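Local coordinates for DUF1818 domain-containing protein (Prochlorococcus marinus, PDB 2IT9) that is of unknown function but belongs to a family related to PC4-like single-stranded DNA-binding proteins and may bind DNA, at residues A[46-51]-A[70-75]. Numbering follows the deposited sequence.
Sequences VMELCD and LERRPW
In one of the two conformers of R72, NH1 forms a salt bridge with E44 OE1 of helix 36-56, while NH2 lies 4.3 Å from E48 OE1, beyond salt-bridge range. The contact joins this long helix to strand 65-72, outermost within this chain in the second antiparallel sheet, in an arrangement consistent with the PC4-like fold, with the helix packed on that sheet. Helix and strand run nearly antiparallel, at 160°, with local axes 9.8 Å apart, and no hydrogen bond links the two segments. L70 contributes more buried surface than any other residue of the contact. Its CB meets L49 CD2 at 3.9 Å, and the same leucine of the helix also rests on A77 of the next strand. With CG of E48 anti to the backbone N (chi1 175°) and the chain extended beyond it, the glutamate reaches out past L70, the two side chains crossing at about a right angle. Its carboxylate could still feel the positive charge of R72, though probably weakly at this separation. R72 itself closes the hairpin to strand 75-82: its N and O pair with W75 O and N, each at 2.9 Å, around a type VI turn containing cis P74. On the exposed side of the contact, a methyl covers the flat face of the carboxylate, L70 CD2 standing almost directly above E48 CD at 3.6 Å.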
ATOM      1  N   VAL A  46      -9.123  15.128   0.069  1.00 34.18           N
ATOM      2  CA  VAL A  46      -8.781  15.024  -1.344  1.00 35.09           C
ATOM      3  C   VAL A  46      -9.578  16.053  -2.146  1.00 34.65           C
ATOM      4  O   VAL A  46      -8.977  16.714  -3.011  1.00 35.56           O
ATOM      5  CB  VAL A  46      -8.932  13.609  -1.842  1.00 35.64           C
ATOM      6  CG1 VAL A  46      -8.764  13.523  -3.408  1.00 40.23           C
ATOM      7  CG2 VAL A  46      -7.932  12.693  -1.157  1.00 33.91           C
HETATM    8  N   MSE A  47     -10.878  16.223  -1.861  1.00 33.08           N
HETATM    9  CA  MSE A  47     -11.684  17.189  -2.608  1.00 32.73           C
HETATM   10  C   MSE A  47     -11.142  18.594  -2.377  1.00 34.76           C
HETATM   11  O   MSE A  47     -11.081  19.416  -3.301  1.00 33.08           O
HETATM   12  CB  MSE A  47     -13.160  17.182  -2.202  1.00 35.06           C
HETATM   13  CG  MSE A  47     -14.061  15.981  -2.593  1.00 40.66           C
HETATM   14 SE   MSE A  47     -13.762  15.390  -4.429  0.75 51.50          SE
HETATM   15  CE  MSE A  47     -12.450  14.049  -4.073  1.00 54.50           C
ATOM     16  N   GLU A  48     -10.764  18.886  -1.139  1.00 33.91           N
ATOM     17  CA  GLU A  48     -10.224  20.195  -0.819  1.00 32.93           C
ATOM     18  C   GLU A  48      -8.924  20.456  -1.564  1.00 30.49           C
ATOM     19  O   GLU A  48      -8.753  21.550  -2.128  1.00 32.57           O
ATOM     20  CB  GLU A  48      -9.987  20.364   0.682  1.00 34.19           C
ATOM     21  CG  GLU A  48      -9.325  21.665   0.958  1.00 38.52           C
ATOM     22  CD  GLU A  48      -9.286  22.039   2.393  1.00 44.05           C
ATOM     23  OE1 GLU A  48      -9.997  21.406   3.207  1.00 46.44           O
ATOM     24  OE2 GLU A  48      -8.544  22.996   2.693  1.00 48.89           O
ATOM     25  N   LEU A  49      -8.014  19.475  -1.572  1.00 32.19           N
ATOM     26  CA  LEU A  49      -6.744  19.649  -2.301  1.00 35.71           C
ATOM     27  C   LEU A  49      -6.961  19.764  -3.808  1.00 37.77           C
ATOM     28  O   LEU A  49      -6.440  20.692  -4.455  1.00 35.47           O
ATOM     29  CB  LEU A  49      -5.782  18.504  -2.011  1.00 36.42           C
ATOM     30  CG  LEU A  49      -5.109  18.495  -0.654  1.00 34.84           C
ATOM     31  CD1 LEU A  49      -4.429  17.145  -0.480  1.00 39.47           C
ATOM     32  CD2 LEU A  49      -4.091  19.598  -0.558  1.00 39.78           C
ATOM     33  N   CYS A  50      -7.773  18.856  -4.347  1.00 37.89           N
ATOM     34  CA  CYS A  50      -8.077  18.848  -5.777  1.00 40.25           C
ATOM     35  C   CYS A  50      -8.649  20.202  -6.215  1.00 39.35           C
ATOM     36  O   CYS A  50      -8.119  20.827  -7.159  1.00 43.00           O
ATOM     37  CB  CYS A  50      -8.981  17.629  -6.171  1.00 36.85           C
ATOM     38  SG  CYS A  50      -9.291  17.597  -7.963  1.00 46.73           S
ATOM     39  N   ASP A  51      -9.640  20.736  -5.505  1.00 38.02           N
ATOM     40  CA  ASP A  51     -10.227  22.005  -5.886  1.00 38.03           C
ATOM     41  C   ASP A  51      -9.205  23.133  -5.853  1.00 38.35           C
ATOM     42  O   ASP A  51      -9.179  23.981  -6.753  1.00 37.55           O
ATOM     43  CB  ASP A  51     -11.415  22.381  -4.969  1.00 39.30           C
ATOM     44  CG  ASP A  51     -12.655  21.486  -5.185  1.00 48.37           C
ATOM     45  OD1 ASP A  51     -12.694  20.641  -6.128  1.00 55.65           O
ATOM     46  OD2 ASP A  51     -13.595  21.627  -4.378  1.00 56.47           O
ATOM     47  N   LEU A  70      -2.036  19.078   3.277  1.00 31.82           N
ATOM     48  CA  LEU A  70      -3.173  19.284   4.150  1.00 32.61           C
ATOM     49  C   LEU A  70      -3.261  18.126   5.128  1.00 33.18           C
ATOM     50  O   LEU A  70      -3.340  16.976   4.728  1.00 32.54           O
ATOM     51  CB  LEU A  70      -4.469  19.330   3.329  1.00 32.81           C
ATOM     52  CG  LEU A  70      -5.782  19.299   4.119  1.00 33.38           C
ATOM     53  CD1 LEU A  70      -5.893  20.448   5.095  1.00 34.47           C
ATOM     54  CD2 LEU A  70      -6.992  19.338   3.122  1.00 36.65           C
ATOM     55  N   GLU A  71      -3.251  18.455   6.398  1.00 31.36           N
ATOM     56  CA  GLU A  71      -3.454  17.476   7.453  1.00 32.13           C
ATOM     57  C   GLU A  71      -4.740  17.736   8.216  1.00 29.77           C
ATOM     58  O   GLU A  71      -4.941  18.762   8.826  1.00 30.89           O
ATOM     59  CB  GLU A  71      -2.326  17.469   8.487  1.00 31.66           C
ATOM     60  CG  GLU A  71      -2.599  16.420   9.598  1.00 35.99           C
ATOM     61  CD  GLU A  71      -1.501  16.261  10.647  1.00 42.90           C
ATOM     62  OE1 GLU A  71      -0.962  17.273  11.151  1.00 47.39           O
ATOM     63  OE2 GLU A  71      -1.249  15.095  11.036  1.00 49.86           O
ATOM     64  N   ARG A  72      -5.579  16.729   8.218  1.00 32.73           N
ATOM     65  CA  ARG A  72      -6.783  16.722   8.989  0.50 32.19           C
ATOM     66  C   ARG A  72      -6.752  15.301   9.584  1.00 33.27           C
ATOM     67  O   ARG A  72      -7.028  14.355   8.879  1.00 31.35           O
ATOM     68  CB  ARG A  72      -7.978  16.886   8.064  0.50 33.70           C
ATOM     69  CG  ARG A  72      -9.257  16.923   8.787  0.50 33.42           C
ATOM     70  CD  ARG A  72      -9.835  18.320   8.874  0.50 42.40           C
ATOM     71  NE  ARG A  72     -10.407  18.725   7.594  0.50 41.42           N
ATOM     72  CZ  ARG A  72     -11.553  18.263   7.090  0.50 52.01           C
ATOM     73  NH1 ARG A  72     -12.277  17.334   7.723  0.50 50.73           N
ATOM     74  NH2 ARG A  72     -11.967  18.713   5.916  0.50 46.25           N
ATOM     75  N   ARG A  73      -6.381  15.178  10.844  1.00 32.85           N
ATOM     76  CA  ARG A  73      -6.240  13.876  11.481  1.00 33.81           C
ATOM     77  C   ARG A  73      -7.426  12.989  11.201  1.00 32.37           C
ATOM     78  O   ARG A  73      -8.548  13.429  11.362  1.00 33.82           O
ATOM     79  CB  ARG A  73      -6.019  14.031  12.980  1.00 34.78           C
ATOM     80  CG  ARG A  73      -4.734  14.772  13.314  1.00 40.63           C
ATOM     81  N   PRO A  74      -7.181  11.700  10.865  1.00 34.32           N
ATOM     82  CA  PRO A  74      -5.899  10.959  10.817  1.00 32.89           C
ATOM     83  C   PRO A  74      -5.114  11.026   9.528  1.00 33.65           C
ATOM     84  O   PRO A  74      -4.218  10.226   9.344  1.00 37.77           O
ATOM     85  CB  PRO A  74      -6.373   9.512  11.024  1.00 32.87           C
ATOM     86  CG  PRO A  74      -7.622   9.470  10.226  1.00 38.30           C
ATOM     87  CD  PRO A  74      -8.306  10.822  10.493  1.00 34.57           C
ATOM     88  N   TRP A  75      -5.457  11.927   8.602  1.00 32.10           N
ATOM     89  CA  TRP A  75      -4.789  11.991   7.339  1.00 31.09           C
ATOM     90  C   TRP A  75      -3.867  13.193   7.122  1.00 34.13           C
ATOM     91  O   TRP A  75      -4.192  14.291   7.505  1.00 32.36           O
ATOM     92  CB  TRP A  75      -5.824  12.133   6.204  1.00 32.58           C
ATOM     93  CG  TRP A  75      -6.684  10.968   6.030  1.00 32.95           C
ATOM     94  CD1 TRP A  75      -7.936  10.810   6.491  1.00 33.85           C
ATOM     95  CD2 TRP A  75      -6.344   9.759   5.324  1.00 32.39           C
ATOM     96  NE1 TRP A  75      -8.427   9.585   6.098  1.00 34.20           N
ATOM     97  CE2 TRP A  75      -7.463   8.906   5.405  1.00 32.42           C
ATOM     98  CE3 TRP A  75      -5.193   9.307   4.650  1.00 33.58           C
ATOM     99  CZ2 TRP A  75      -7.498   7.637   4.795  1.00 35.32           C
ATOM    100  CZ3 TRP A  75      -5.224   8.048   4.051  1.00 36.77           C
ATOM    101  CH2 TRP A  75      -6.372   7.217   4.140  1.00 35.67           C
TER